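Local coordinates for protein beta-lactamase (Francisella tularensis subsp. tularensis, PDB 3P09) that probably hydrolyses beta-lactam antibiotics to substituted beta-amino acids, as a class A beta-lactamase linked to antibiotic resistance, at residues A[34-46]-A[251-263]. Residues are numbered along the deposited sequence; the frame is centred on the assembly and turned at random.
Sequences KYDGKIGIYTLNT and QPIALGILYTNPN. With SO4 (sulfate ion), chain D; SO4 (sulfate ion), chain G.
K38 and T260 start a run of paired residues that ends with L44 and A254, joining strands 38-44 and 253-260 as antiparallel neighbours in the five-stranded sheet of the class A beta-lactamase fold. The first strand follows helix 24-35 and the second precedes helix 271-289, so the pairing ties the two ends of the chain together.

Eight backbone hydrogen bonds, two for each hydrogen-bonded pair, hold the strands in register; K38 N to T260 O (2.7 Å) is nearly straight at 167°. Between them the alpha carbons of the non-hydrogen-bonded pairs approach carbonyls, as I257 CA does G40 O at 3.2 Å.

On the face bearing I39, I41, T43, L255, I257 and Y259, the isoleucines and L255 supply the apolar packing, and I257 meets I274 and Y259 meets I273 of helix 271-289. I39 and I41 send their CD1 methyls to I257 CG2 from successive positions on this face, and the I41 CD1 contact is tight at 3.4 Å. Further along, T43 turns its methyl CG2 to L255 CD1 (3.6 Å), while its OG1 is hydrogen-bonded to the backbone N of I52. The other face carries G40 and G256, whose lack of side chains leaves L258 and Y42 without a bulky cross-strand partner.

Polar contacts finish both ends. Beyond L44, the T46 hydroxyl donates to Q251 OE1 from above the amide plane, at the exposed end of the pairing, where T46 is poorly ordered. At the other end G37, with positive phi and no side chain, brings its CA against T260 O and the CA of N261. The ring of Y259, swung away from its own backbone N (chi1 172°), reaches toward the end of helix 24-35; its hydroxyl OH donates to D36 O at 2.6 Å, from 51° out of the carbonyl plane.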
loop_
_atom_site.group_PDB
_atom_site.type_symbol
_atom_site.label_atom_id
_atom_site.label_comp_id
_atom_site.label_asym_id
_atom_site.label_seq_id
_atom_site.Cartn_x
_atom_site.Cartn_y
_atom_site.Cartn_z
ATOM N N LYS A 34 -20.281 -9.522 -11.025
ATOM C CA LYS A 34 -21.180 -9.041 -9.997
ATOM C C LYS A 34 -21.057 -7.527 -9.801
ATOM O O LYS A 34 -22.067 -6.829 -9.657
ATOM C CB LYS A 34 -20.875 -9.789 -8.694
ATOM C CG LYS A 34 -21.797 -9.505 -7.537
ATOM C CD LYS A 34 -21.442 -10.432 -6.371
ATOM C CE LYS A 34 -22.192 -10.073 -5.101
ATOM N NZ LYS A 34 -21.578 -10.727 -3.914
ATOM N N TYR A 35 -19.826 -7.016 -9.814
ATOM C CA TYR A 35 -19.587 -5.621 -9.428
ATOM C C TYR A 35 -19.097 -4.683 -10.543
ATOM O O TYR A 35 -18.900 -3.485 -10.305
ATOM C CB TYR A 35 -18.590 -5.573 -8.273
ATOM C CG TYR A 35 -19.132 -6.078 -6.972
ATOM C CD1 TYR A 35 -20.165 -5.418 -6.323
ATOM C CD2 TYR A 35 -18.597 -7.209 -6.371
ATOM C CE1 TYR A 35 -20.656 -5.879 -5.109
ATOM C CE2 TYR A 35 -19.082 -7.677 -5.171
ATOM C CZ TYR A 35 -20.108 -7.014 -4.541
ATOM O OH TYR A 35 -20.572 -7.494 -3.334
ATOM N N ASP A 36 -18.922 -5.232 -11.740
ATOM C CA ASP A 36 -18.263 -4.540 -12.848
ATOM C C ASP A 36 -16.796 -4.269 -12.519
ATOM O O ASP A 36 -16.350 -4.460 -11.381
ATOM C CB ASP A 36 -18.954 -3.215 -13.202
ATOM C CG ASP A 36 -20.427 -3.384 -13.555
ATOM O OD1 ASP A 36 -20.807 -4.424 -14.138
ATOM O OD2 ASP A 36 -21.202 -2.451 -13.253
ATOM N N GLY A 37 -16.051 -3.814 -13.524
ATOM C CA GLY A 37 -14.650 -3.478 -13.349
ATOM C C GLY A 37 -13.724 -4.677 -13.292
ATOM O O GLY A 37 -14.070 -5.780 -13.741
ATOM N N LYS A 38 -12.530 -4.454 -12.748
ATOM C CA LYS A 38 -11.475 -5.459 -12.767
ATOM C C LYS A 38 -10.903 -5.636 -11.372
ATOM O O LYS A 38 -10.682 -4.657 -10.654
ATOM C CB LYS A 38 -10.362 -5.029 -13.724
ATOM C CG LYS A 38 -10.772 -5.048 -15.191
ATOM C CD LYS A 38 -10.353 -6.344 -15.860
ATOM C CE LYS A 38 -11.044 -6.509 -17.199
ATOM N NZ LYS A 38 -10.914 -7.901 -17.712
ATOM N N ILE A 39 -10.667 -6.884 -10.985
ATOM C CA ILE A 39 -9.998 -7.149 -9.725
ATOM C C ILE A 39 -8.643 -7.795 -10.016
ATOM O O ILE A 39 -8.519 -8.607 -10.932
ATOM C CB ILE A 39 -10.842 -8.049 -8.819
ATOM C CG1 ILE A 39 -10.250 -8.081 -7.406
ATOM C CG2 ILE A 39 -10.922 -9.453 -9.401
ATOM C CD1 ILE A 39 -11.193 -7.637 -6.338
ATOM N N GLY A 40 -7.624 -7.404 -9.260
ATOM C CA GLY A 40 -6.281 -7.911 -9.481
ATOM C C GLY A 40 -5.764 -8.476 -8.176
ATOM O O GLY A 40 -5.911 -7.852 -7.126
ATOM N N ILE A 41 -5.161 -9.657 -8.248
ATOM C CA ILE A 41 -4.787 -10.428 -7.072
ATOM C C ILE A 41 -3.380 -11.001 -7.251
ATOM O O ILE A 41 -3.053 -11.544 -8.309
ATOM C CB ILE A 41 -5.733 -11.656 -6.888
ATOM C CG1 ILE A 41 -7.210 -11.245 -6.803
ATOM C CG2 ILE A 41 -5.307 -12.500 -5.690
ATOM C CD1 ILE A 41 -7.517 -10.229 -5.764
ATOM N N TYR A 42 -2.542 -10.888 -6.231
ATOM C CA TYR A 42 -1.285 -11.616 -6.251
ATOM C C TYR A 42 -0.904 -12.027 -4.847
ATOM O O TYR A 42 -1.043 -11.241 -3.907
ATOM C CB TYR A 42 -0.170 -10.776 -6.873
ATOM C CG TYR A 42 1.028 -11.606 -7.317
ATOM C CD1 TYR A 42 2.201 -11.613 -6.583
ATOM C CD2 TYR A 42 0.973 -12.381 -8.474
ATOM C CE1 TYR A 42 3.287 -12.359 -6.985
ATOM C CE2 TYR A 42 2.057 -13.132 -8.880
ATOM C CZ TYR A 42 3.209 -13.119 -8.126
ATOM O OH TYR A 42 4.297 -13.860 -8.511
ATOM N N THR A 43 -0.433 -13.261 -4.694
ATOM C CA THR A 43 0.099 -13.692 -3.401
ATOM C C THR A 43 1.546 -14.109 -3.566
ATOM O O THR A 43 1.943 -14.591 -4.630
ATOM C CB THR A 43 -0.634 -14.898 -2.853
ATOM O OG1 THR A 43 -0.386 -16.017 -3.715
ATOM C CG2 THR A 43 -2.109 -14.631 -2.780
ATOM N N LEU A 44 2.337 -13.943 -2.515
ATOM C CA LEU A 44 3.742 -14.292 -2.593
ATOM C C LEU A 44 4.115 -15.085 -1.360
ATOM O O LEU A 44 3.934 -14.608 -0.241
ATOM C CB LEU A 44 4.596 -13.034 -2.668
ATOM C CG LEU A 44 5.519 -12.871 -3.862
ATOM C CD1 LEU A 44 6.569 -11.851 -3.509
ATOM C CD2 LEU A 44 6.159 -14.186 -4.222
ATOM N N ASN A 45 4.630 -16.291 -1.577
ATOM C CA ASN A 45 5.094 -17.163 -0.503
ATOM C C ASN A 45 6.604 -17.090 -0.301
ATOM O O ASN A 45 7.338 -16.550 -1.130
ATOM C CB ASN A 45 4.680 -18.612 -0.771
ATOM C CG ASN A 45 3.435 -19.014 -0.004
ATOM O OD1 ASN A 45 2.315 -18.922 -0.512
ATOM N ND2 ASN A 45 3.627 -19.465 1.230
ATOM N N THR A 46 7.065 -17.662 0.800
ATOM C CA THR A 46 8.466 -17.559 1.180
ATOM C C THR A 46 9.377 -18.454 0.335
ATOM O O THR A 46 9.321 -19.678 0.421
ATOM C CB THR A 46 8.645 -17.865 2.677
ATOM O OG1 THR A 46 8.121 -19.168 2.963
ATOM C CG2 THR A 46 7.899 -16.819 3.526
ATOM N N GLN A 251 4.697 -19.658 7.496
ATOM C CA GLN A 251 5.563 -18.527 7.207
ATOM C C GLN A 251 4.733 -17.398 6.629
ATOM O O GLN A 251 3.647 -17.635 6.118
ATOM C CB GLN A 251 6.678 -18.934 6.260
ATOM C CG GLN A 251 7.730 -19.794 6.947
ATOM C CD GLN A 251 8.893 -20.105 6.043
ATOM O OE1 GLN A 251 9.455 -19.212 5.415
ATOM N NE2 GLN A 251 9.259 -21.383 5.963
ATOM N N PRO A 252 5.234 -16.160 6.728
ATOM C CA PRO A 252 4.401 -15.058 6.240
ATOM C C PRO A 252 4.206 -15.065 4.730
ATOM O O PRO A 252 5.025 -15.600 3.977
ATOM C CB PRO A 252 5.164 -13.806 6.691
ATOM C CG PRO A 252 6.559 -14.260 6.947
ATOM C CD PRO A 252 6.465 -15.689 7.390
ATOM N N ILE A 253 3.096 -14.472 4.296
ATOM C CA ILE A 253 2.819 -14.323 2.874
ATOM C C ILE A 253 2.473 -12.873 2.592
ATOM O O ILE A 253 2.175 -12.106 3.510
ATOM C CB ILE A 253 1.666 -15.239 2.418
ATOM C CG1 ILE A 253 0.419 -15.007 3.273
ATOM C CG2 ILE A 253 2.066 -16.699 2.561
ATOM C CD1 ILE A 253 -0.850 -15.304 2.548
ATOM N N ALA A 254 2.555 -12.469 1.333
ATOM C CA ALA A 254 2.089 -11.129 0.977
ATOM C C ALA A 254 0.877 -11.300 0.088
ATOM O O ALA A 254 0.779 -12.276 -0.661
ATOM C CB ALA A 254 3.171 -10.349 0.267
ATOM N N LEU A 255 -0.052 -10.359 0.168
ATOM C CA LEU A 255 -1.252 -10.449 -0.641
ATOM C C LEU A 255 -1.643 -9.053 -1.073
ATOM O O LEU A 255 -1.833 -8.178 -0.235
ATOM C CB LEU A 255 -2.388 -11.082 0.169
ATOM C CG LEU A 255 -3.793 -10.974 -0.412
ATOM C CD1 LEU A 255 -3.892 -11.663 -1.783
ATOM C CD2 LEU A 255 -4.793 -11.561 0.570
ATOM N N GLY A 256 -1.733 -8.845 -2.381
ATOM C CA GLY A 256 -2.213 -7.582 -2.929
ATOM C C GLY A 256 -3.541 -7.813 -3.623
ATOM O O GLY A 256 -3.669 -8.761 -4.399
ATOM N N ILE A 257 -4.534 -6.975 -3.323
ATOM C CA ILE A 257 -5.821 -7.006 -4.016
ATOM C C ILE A 257 -6.152 -5.588 -4.469
ATOM O O ILE A 257 -6.274 -4.682 -3.638
ATOM C CB ILE A 257 -6.951 -7.524 -3.100
ATOM C CG1 ILE A 257 -6.609 -8.909 -2.545
ATOM C CG2 ILE A 257 -8.265 -7.546 -3.854
ATOM C CD1 ILE A 257 -7.637 -9.450 -1.558
ATOM N N LEU A 258 -6.246 -5.386 -5.786
ATOM C CA LEU A 258 -6.506 -4.061 -6.341
ATOM C C LEU A 258 -7.806 -4.140 -7.125
ATOM O O LEU A 258 -8.095 -5.154 -7.771
ATOM C CB LEU A 258 -5.365 -3.614 -7.259
ATOM C CG LEU A 258 -3.945 -3.886 -6.717
ATOM C CD1 LEU A 258 -2.895 -3.428 -7.724
ATOM C CD2 LEU A 258 -3.687 -3.222 -5.379
ATOM N N TYR A 259 -8.604 -3.085 -7.060
ATOM C CA TYR A 259 -9.886 -3.103 -7.751
ATOM C C TYR A 259 -10.095 -1.758 -8.415
ATOM O O TYR A 259 -9.822 -0.727 -7.808
ATOM C CB TYR A 259 -11.050 -3.416 -6.788
ATOM C CG TYR A 259 -12.386 -3.244 -7.458
ATOM C CD1 TYR A 259 -12.826 -4.162 -8.397
ATOM C CD2 TYR A 259 -13.200 -2.142 -7.182
ATOM C CE1 TYR A 259 -14.040 -3.992 -9.052
ATOM C CE2 TYR A 259 -14.425 -1.973 -7.829
ATOM C CZ TYR A 259 -14.834 -2.904 -8.765
ATOM O OH TYR A 259 -16.041 -2.757 -9.426
ATOM N N THR A 260 -10.558 -1.768 -9.660
ATOM C CA THR A 260 -10.904 -0.523 -10.331
ATOM C C THR A 260 -11.964 -0.773 -11.392
ATOM O O THR A 260 -12.083 -1.884 -11.924
ATOM C CB THR A 260 -9.651 0.159 -10.956
ATOM O OG1 THR A 260 -9.960 1.508 -11.326
ATOM C CG2 THR A 260 -9.161 -0.601 -12.169
ATOM N N ASN A 261 -12.758 0.252 -11.671
ATOM C CA ASN A 261 -13.710 0.209 -12.781
ATOM C C ASN A 261 -13.278 1.283 -13.757
ATOM O O ASN A 261 -13.624 2.449 -13.596
ATOM C CB ASN A 261 -15.143 0.462 -12.273
ATOM C CG ASN A 261 -16.189 0.420 -13.384
ATOM O OD1 ASN A 261 -15.861 0.380 -14.574
ATOM N ND2 ASN A 261 -17.467 0.454 -12.989
ATOM N N PRO A 262 -12.493 0.896 -14.768
ATOM C CA PRO A 262 -11.940 1.894 -15.678
ATOM C C PRO A 262 -13.018 2.513 -16.561
ATOM O O PRO A 262 -12.725 3.486 -17.256
ATOM C CB PRO A 262 -10.966 1.080 -16.524
ATOM C CG PRO A 262 -11.558 -0.285 -16.546
ATOM C CD PRO A 262 -12.242 -0.482 -15.230
ATOM N N ASN A 263 -14.241 1.983 -16.516
ATOM C CA ASN A 263 -15.319 2.487 -17.373
ATOM C C ASN A 263 -16.224 3.521 -16.724
ATOM O O ASN A 263 -17.170 4.005 -17.348
ATOM C CB ASN A 263 -16.179 1.338 -17.900
ATOM C CG ASN A 263 -15.372 0.327 -18.676
ATOM O OD1 ASN A 263 -14.866 0.623 -19.758
ATOM N ND2 ASN A 263 -15.232 -0.874 -18.120
HETATM S S SO4 D . 4.055 -16.072 -11.181
HETATM O O1 SO4 D . 3.364 -16.896 -10.192
HETATM O O2 SO4 D . 3.478 -16.302 -12.502
HETATM O O3 SO4 D . 3.917 -14.660 -10.844
HETATM O O4 SO4 D . 5.472 -16.427 -11.203
HETATM S S SO4 G . -11.184 -10.101 -20.856
HETATM O O1 SO4 G . -12.075 -10.133 -19.695
HETATM O O2 SO4 G . -11.945 -10.398 -22.069
HETATM O O3 SO4 G . -10.588 -8.773 -20.974
HETATM O O4 SO4 G . -10.132 -11.105 -20.695
HETATM O O HOH W 1 3.047 -19.389 3.977
#